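Local structure of piwi domain-containing protein (Vanderwaltozyma polyspora, 5THE) at residues A[48-59]-A[410-421]. The protein probably binds guide and target RNA as the C-terminal lobe of a budding yeast Argonaute, the part that carries the Piwi domain. Sequence-based numbering, arbitrary orientation.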
ATOM      1  N   ASP A  48     -19.317  12.796 -14.765  1.00 25.76           N
ATOM      2  CA  ASP A  48     -19.424  14.214 -14.466  1.00 29.38           C
ATOM      3  C   ASP A  48     -20.881  14.668 -14.382  1.00 29.64           C
ATOM      4  O   ASP A  48     -21.730  14.253 -15.179  1.00 29.36           O
ATOM      5  CB  ASP A  48     -18.721  15.027 -15.553  1.00 26.40           C
ATOM      6  CG  ASP A  48     -17.219  14.988 -15.464  1.00 29.47           C
ATOM      7  OD1 ASP A  48     -16.650  14.709 -14.384  1.00 32.44           O
ATOM      8  OD2 ASP A  48     -16.595  15.289 -16.502  1.00 29.63           O
ATOM      9  N   LYS A  49     -21.157  15.539 -13.411  1.00 32.10           N
ATOM     10  CA  LYS A  49     -22.410  16.279 -13.336  1.00 22.52           C
ATOM     11  C   LYS A  49     -22.126  17.684 -12.842  1.00 25.70           C
ATOM     12  O   LYS A  49     -21.037  17.996 -12.344  1.00 23.79           O
ATOM     13  CB  LYS A  49     -23.443  15.605 -12.414  1.00 24.72           C
ATOM     14  CG  LYS A  49     -23.944  14.261 -12.978  1.00 40.37           C
ATOM     15  CD  LYS A  49     -25.113  13.670 -12.186  1.00 46.39           C
ATOM     16  CE  LYS A  49     -25.537  12.334 -12.791  1.00 49.25           C
ATOM     17  NZ  LYS A  49     -26.877  11.856 -12.341  1.00 52.04           N
ATOM     18  N   SER A  50     -23.138  18.536 -12.988  1.00 23.95           N
ATOM     19  CA  SER A  50     -23.060  19.888 -12.473  1.00 27.54           C
ATOM     20  C   SER A  50     -22.836  19.877 -10.966  1.00 26.79           C
ATOM     21  O   SER A  50     -23.365  19.023 -10.243  1.00 25.19           O
ATOM     22  CB  SER A  50     -24.344  20.651 -12.792  1.00 25.04           C
ATOM     23  OG  SER A  50     -24.396  21.802 -11.969  1.00 38.48           O
ATOM     24  N   TYR A  51     -22.024  20.820 -10.505  1.00 25.19           N
ATOM     25  CA  TYR A  51     -21.937  21.108  -9.086  1.00 28.43           C
ATOM     26  C   TYR A  51     -23.317  21.480  -8.559  1.00 29.55           C
ATOM     27  O   TYR A  51     -24.159  22.007  -9.287  1.00 28.07           O
ATOM     28  CB  TYR A  51     -20.964  22.263  -8.848  1.00 28.25           C
ATOM     29  CG  TYR A  51     -20.556  22.424  -7.416  1.00 28.30           C
ATOM     30  CD1 TYR A  51     -19.557  21.623  -6.873  1.00 31.59           C
ATOM     31  CD2 TYR A  51     -21.161  23.374  -6.599  1.00 33.42           C
ATOM     32  CE1 TYR A  51     -19.169  21.758  -5.556  1.00 29.87           C
ATOM     33  CE2 TYR A  51     -20.775  23.523  -5.265  1.00 31.47           C
ATOM     34  CZ  TYR A  51     -19.777  22.709  -4.760  1.00 29.74           C
ATOM     35  OH  TYR A  51     -19.382  22.815  -3.457  1.00 33.79           O
ATOM     36  N   GLY A  52     -23.551  21.186  -7.286  1.00 34.69           N
ATOM     37  CA  GLY A  52     -24.734  21.688  -6.625  1.00 28.77           C
ATOM     38  C   GLY A  52     -25.541  20.645  -5.889  1.00 34.78           C
ATOM     39  O   GLY A  52     -26.362  20.996  -5.036  1.00 36.87           O
ATOM     40  N   THR A  53     -25.337  19.363  -6.199  1.00 29.15           N
ATOM     41  CA  THR A  53     -26.041  18.289  -5.504  1.00 28.99           C
ATOM     42  C   THR A  53     -25.079  17.333  -4.815  1.00 27.73           C
ATOM     43  O   THR A  53     -25.485  16.231  -4.428  1.00 26.59           O
ATOM     44  CB  THR A  53     -26.942  17.513  -6.464  1.00 27.16           C
ATOM     45  OG1 THR A  53     -26.127  16.844  -7.436  1.00 30.65           O
ATOM     46  CG2 THR A  53     -27.892  18.461  -7.175  1.00 29.45           C
ATOM     47  N   LYS A  54     -23.819  17.732  -4.653  1.00 27.29           N
ATOM     48  CA  LYS A  54     -22.771  16.921  -4.034  1.00 29.45           C
ATOM     49  C   LYS A  54     -22.515  15.621  -4.795  1.00 26.23           C
ATOM     50  O   LYS A  54     -21.919  14.685  -4.251  1.00 29.26           O
ATOM     51  CB  LYS A  54     -23.086  16.624  -2.560  1.00 30.82           C
ATOM     52  CG  LYS A  54     -23.036  17.860  -1.632  1.00 33.85           C
ATOM     53  CD  LYS A  54     -23.351  17.441  -0.193  1.00 43.34           C
ATOM     54  CE  LYS A  54     -23.457  18.627   0.751  1.00 47.28           C
ATOM     55  NZ  LYS A  54     -22.148  19.264   1.010  1.00 52.66           N
ATOM     56  N   HIS A  55     -22.942  15.540  -6.054  1.00 25.23           N
ATOM     57  CA  HIS A  55     -22.563  14.398  -6.876  1.00 23.63           C
ATOM     58  C   HIS A  55     -21.047  14.233  -6.888  1.00 25.63           C
ATOM     59  O   HIS A  55     -20.536  13.111  -6.841  1.00 26.56           O
ATOM     60  CB  HIS A  55     -23.112  14.569  -8.295  1.00 25.75           C
ATOM     61  CG  HIS A  55     -22.775  13.438  -9.221  1.00 27.80           C
ATOM     62  ND1 HIS A  55     -23.361  12.195  -9.126  1.00 29.38           N
ATOM     63  CD2 HIS A  55     -21.917  13.369 -10.266  1.00 24.35           C
ATOM     64  CE1 HIS A  55     -22.878  11.409 -10.071  1.00 27.60           C
ATOM     65  NE2 HIS A  55     -22.001  12.098 -10.777  1.00 28.19           N
ATOM     66  N   GLU A  56     -20.313  15.354  -6.879  1.00 23.90           N
ATOM     67  CA  GLU A  56     -18.861  15.313  -7.021  1.00 30.08           C
ATOM     68  C   GLU A  56     -18.181  14.600  -5.856  1.00 27.34           C
ATOM     69  O   GLU A  56     -17.081  14.066  -6.019  1.00 21.77           O
ATOM     70  CB  GLU A  56     -18.316  16.735  -7.151  1.00 25.81           C
ATOM     71  CG  GLU A  56     -18.480  17.576  -5.894  1.00 27.35           C
ATOM     72  CD  GLU A  56     -19.878  18.128  -5.710  1.00 34.35           C
ATOM     73  OE1 GLU A  56     -20.730  17.928  -6.606  1.00 35.35           O
ATOM     74  OE2 GLU A  56     -20.120  18.770  -4.659  1.00 37.33           O
ATOM     75  N   GLU A  57     -18.803  14.575  -4.676  1.00 26.37           N
ATOM     76  CA  GLU A  57     -18.123  13.981  -3.529  1.00 27.91           C
ATOM     77  C   GLU A  57     -18.004  12.478  -3.648  1.00 28.35           C
ATOM     78  O   GLU A  57     -17.321  11.864  -2.823  1.00 32.80           O
ATOM     79  CB  GLU A  57     -18.839  14.348  -2.234  1.00 24.86           C
ATOM     80  CG  GLU A  57     -19.050  15.843  -2.120  1.00 23.65           C
ATOM     81  CD  GLU A  57     -19.481  16.276  -0.737  1.00 26.20           C
ATOM     82  OE1 GLU A  57     -19.538  17.496  -0.496  1.00 27.17           O
ATOM     83  OE2 GLU A  57     -19.771  15.401   0.098  1.00 27.18           O
ATOM     84  N   SER A  58     -18.608  11.889  -4.671  1.00 25.37           N
ATOM     85  CA  SER A  58     -18.532  10.458  -4.891  1.00 26.66           C
ATOM     86  C   SER A  58     -17.376  10.064  -5.800  1.00 20.62           C
ATOM     87  O   SER A  58     -17.067   8.879  -5.889  1.00 23.88           O
ATOM     88  CB  SER A  58     -19.863   9.942  -5.474  1.00 28.11           C
ATOM     89  OG  SER A  58     -20.011  10.276  -6.840  1.00 31.51           O
ATOM     90  N   LYS A  59     -16.734  11.012  -6.482  1.00 22.98           N
ATOM     91  CA  LYS A  59     -15.563  10.662  -7.281  1.00 17.97           C
ATOM     92  C   LYS A  59     -14.433  10.209  -6.355  1.00 21.58           C
ATOM     93  O   LYS A  59     -14.043  10.935  -5.435  1.00 26.99           O
ATOM     94  CB  LYS A  59     -15.106  11.843  -8.131  1.00 17.37           C
ATOM     95  CG  LYS A  59     -14.023  11.431  -9.138  1.00 23.14           C
ATOM     96  CD  LYS A  59     -13.578  12.610 -10.005  1.00 21.70           C
ATOM     97  CE  LYS A  59     -12.596  12.147 -11.070  1.00 21.45           C
ATOM     98  NZ  LYS A  59     -12.069  13.300 -11.879  1.00 21.99           N
ATOM     99  N   GLU A 410     -21.322  21.522 -18.585  1.00 29.03           N
ATOM    100  CA  GLU A 410     -20.905  22.287 -17.412  1.00 29.23           C
ATOM    101  C   GLU A 410     -20.999  21.393 -16.181  1.00 30.62           C
ATOM    102  O   GLU A 410     -22.077  20.893 -15.839  1.00 26.90           O
ATOM    103  CB  GLU A 410     -21.761  23.542 -17.237  1.00 31.80           C
ATOM    104  CG  GLU A 410     -21.524  24.602 -18.305  1.00 43.18           C
ATOM    105  CD  GLU A 410     -20.353  25.530 -17.988  1.00 58.89           C
ATOM    106  OE1 GLU A 410     -19.641  25.303 -16.989  1.00 59.44           O
ATOM    107  OE2 GLU A 410     -20.143  26.498 -18.748  1.00 69.97           O
ATOM    108  N   VAL A 411     -19.874  21.213 -15.501  1.00 26.76           N
ATOM    109  CA  VAL A 411     -19.656  20.023 -14.699  1.00 27.18           C
ATOM    110  C   VAL A 411     -18.799  20.397 -13.493  1.00 26.69           C
ATOM    111  O   VAL A 411     -17.962  21.296 -13.576  1.00 24.68           O
ATOM    112  CB  VAL A 411     -19.036  18.994 -15.672  1.00 34.37           C
ATOM    113  CG1 VAL A 411     -17.804  18.368 -15.157  1.00 27.73           C
ATOM    114  CG2 VAL A 411     -20.109  18.029 -16.196  1.00 33.31           C
ATOM    115  N   ALA A 412     -19.039  19.738 -12.351  1.00 28.96           N
ATOM    116  CA  ALA A 412     -18.302  20.070 -11.126  1.00 28.32           C
ATOM    117  C   ALA A 412     -16.801  19.902 -11.319  1.00 25.37           C
ATOM    118  O   ALA A 412     -16.330  18.868 -11.804  1.00 28.91           O
ATOM    119  CB  ALA A 412     -18.753  19.203  -9.954  1.00 22.84           C
ATOM    120  N   VAL A 413     -16.045  20.932 -10.950  1.00 24.01           N
ATOM    121  CA  VAL A 413     -14.594  20.878 -10.954  1.00 20.09           C
ATOM    122  C   VAL A 413     -14.017  21.098  -9.563  1.00 24.91           C
ATOM    123  O   VAL A 413     -12.810  21.297  -9.418  1.00 27.91           O
ATOM    124  CB  VAL A 413     -14.004  21.888 -11.963  1.00 21.14           C
ATOM    125  CG1 VAL A 413     -14.409  21.499 -13.373  1.00 20.86           C
ATOM    126  CG2 VAL A 413     -14.465  23.345 -11.639  1.00 25.14           C
ATOM    127  N   GLN A 414     -14.845  21.069  -8.533  1.00 24.24           N
ATOM    128  CA  GLN A 414     -14.335  21.055  -7.168  1.00 21.63           C
ATOM    129  C   GLN A 414     -15.220  20.156  -6.324  1.00 21.37           C
ATOM    130  O   GLN A 414     -16.374  19.894  -6.669  1.00 23.65           O
ATOM    131  CB  GLN A 414     -14.275  22.458  -6.559  1.00 21.85           C
ATOM    132  CG  GLN A 414     -15.584  23.217  -6.605  1.00 26.89           C
ATOM    133  CD  GLN A 414     -15.543  24.469  -5.740  1.00 31.11           C
ATOM    134  OE1 GLN A 414     -15.658  24.385  -4.521  1.00 28.91           O
ATOM    135  NE2 GLN A 414     -15.354  25.630  -6.366  1.00 24.22           N
ATOM    136  N   SER A 415     -14.662  19.688  -5.202  1.00 26.84           N
ATOM    137  CA  SER A 415     -15.374  18.804  -4.286  1.00 26.25           C
ATOM    138  C   SER A 415     -14.868  19.031  -2.871  1.00 28.54           C
ATOM    139  O   SER A 415     -13.649  19.079  -2.640  1.00 21.60           O
ATOM    140  CB  SER A 415     -15.188  17.334  -4.672  1.00 23.69           C
ATOM    141  OG  SER A 415     -15.961  16.505  -3.823  1.00 20.70           O
ATOM    142  N   MET A 416     -15.805  19.148  -1.929  1.00 24.34           N
ATOM    143  CA  MET A 416     -15.456  19.339  -0.523  1.00 26.86           C
ATOM    144  C   MET A 416     -14.515  20.525  -0.335  1.00 23.68           C
ATOM    145  O   MET A 416     -13.554  20.465   0.427  1.00 24.72           O
ATOM    146  CB  MET A 416     -14.851  18.063   0.061  1.00 27.43           C
ATOM    147  CG  MET A 416     -15.793  16.884  -0.022  1.00 23.32           C
ATOM    148  SD  MET A 416     -14.933  15.347   0.314  1.00 33.71           S
ATOM    149  CE  MET A 416     -14.788  15.403   2.078  1.00 47.71           C
ATOM    150  N   GLY A 417     -14.786  21.606  -1.057  1.00 25.86           N
ATOM    151  CA  GLY A 417     -14.003  22.812  -0.925  1.00 25.28           C
ATOM    152  C   GLY A 417     -12.622  22.732  -1.522  1.00 23.86           C
ATOM    153  O   GLY A 417     -11.828  23.655  -1.333  1.00 25.52           O
ATOM    154  N   ASN A 418     -12.312  21.658  -2.235  1.00 23.74           N
ATOM    155  CA  ASN A 418     -10.980  21.431  -2.766  1.00 21.62           C
ATOM    156  C   ASN A 418     -11.062  21.199  -4.263  1.00 23.34           C
ATOM    157  O   ASN A 418     -12.148  21.047  -4.828  1.00 23.90           O
ATOM    158  CB  ASN A 418     -10.312  20.252  -2.053  1.00 23.71           C
ATOM    159  CG  ASN A 418      -9.752  20.659  -0.699  1.00 29.55           C
ATOM    160  OD1 ASN A 418      -8.581  21.014  -0.582  1.00 28.59           O
ATOM    161  ND2 ASN A 418     -10.599  20.649   0.319  1.00 22.65           N
ATOM    162  N   VAL A 419      -9.903  21.207  -4.920  1.00 26.89           N
ATOM    163  CA  VAL A 419      -9.936  20.945  -6.347  1.00 30.71           C
ATOM    164  C   VAL A 419     -10.428  19.515  -6.548  1.00 31.71           C
ATOM    165  O   VAL A 419     -10.360  18.663  -5.648  1.00 26.25           O
ATOM    166  CB  VAL A 419      -8.574  21.174  -7.032  1.00 23.87           C
ATOM    167  CG1 VAL A 419      -8.207  22.656  -6.980  1.00 23.42           C
ATOM    168  CG2 VAL A 419      -7.467  20.338  -6.362  1.00 16.82           C
ATOM    169  N   MET A 420     -10.964  19.271  -7.730  1.00 26.05           N
ATOM    170  CA  MET A 420     -11.512  17.962  -8.050  1.00 27.02           C
ATOM    171  C   MET A 420     -10.417  16.899  -7.967  1.00 22.73           C
ATOM    172  O   MET A 420      -9.281  17.144  -8.376  1.00 20.90           O
ATOM    173  CB  MET A 420     -12.117  17.985  -9.460  1.00 20.71           C
ATOM    174  CG  MET A 420     -13.096  16.840  -9.753  1.00 24.99           C
ATOM    175  SD  MET A 420     -14.634  17.091  -8.833  1.00 29.57           S
ATOM    176  CE  MET A 420     -15.526  15.612  -9.274  1.00 30.62           C
ATOM    177  N   PRO A 421     -10.712  15.714  -7.437  1.00 22.79           N
ATOM    178  CA  PRO A 421      -9.797  14.622  -7.801  1.00 29.78           C
ATOM    179  C   PRO A 421     -10.000  14.207  -9.273  1.00 23.49           C
ATOM    180  O   PRO A 421     -11.084  14.414  -9.767  1.00 32.77           O
ATOM    181  CB  PRO A 421     -10.191  13.496  -6.834  1.00 31.28           C
ATOM    182  CG  PRO A 421     -11.519  13.861  -6.275  1.00 33.29           C
ATOM    183  CD  PRO A 421     -11.712  15.337  -6.419  1.00 28.53           C
TER
HETATM  184  O   HOH W   1     -17.745  16.415 -12.429  1.00 22.52           O
HETATM  185  O   HOH W   2     -16.466  22.192  -3.298  1.00 26.51           O
HETATM  186  O   HOH W   3     -18.600  19.335  -2.491  1.00 26.93           O
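Lys-59 NZ donates to Pro-421 O over 2.6 Å and also to Leu-32 O, so two backbone carbonyls grip this buried ammonium group. The chain of Lys-59 is fully extended, with CG anti to the backbone N (chi1 -171°), and its methylenes run past the methyl end of Met-420. Met-420 CE also meets Glu-56 CB at 3.7 Å. Near the other end, Ala-412 N donates to Lys-49 O at 2.7 Å. Ala-412 CB lies in the plane of the Tyr-51 ring, at its edge. Tyr-51 CE1, on the same edge, comes 3.5 Å from Gln-414 O. The contact thus lays the loop between strands 43-44 and 77-85 over strand 410-415, the middle strand of a small antiparallel sheet in the Piwi domain. A type I' turn from Ser-415 to Asn-418 leads from this strand into strand 418-419. The Asp-48 and Val-411 side chains cross at about a right angle, with Asp-48 CB 3.4 Å from Val-411 CG2. Asp-48 OD2 accepts a hydrogen bond from Asn-405 ND2. Three waters bridge the segments. One donates to both Asp-48 OD1 and Ala-412 O. Another joins Tyr-51 OH to Gln-414 OE1 and Gly-417 N. The third donates to Glu-56 OE2 and Glu-57 OE1 and accepts from Met-416 N, linking both carboxylates to the backbone of the turn. Ser-415 OG packs 3.3 Å from Glu-57 CA and is hydrogen-bonded to Gln-443 NE2.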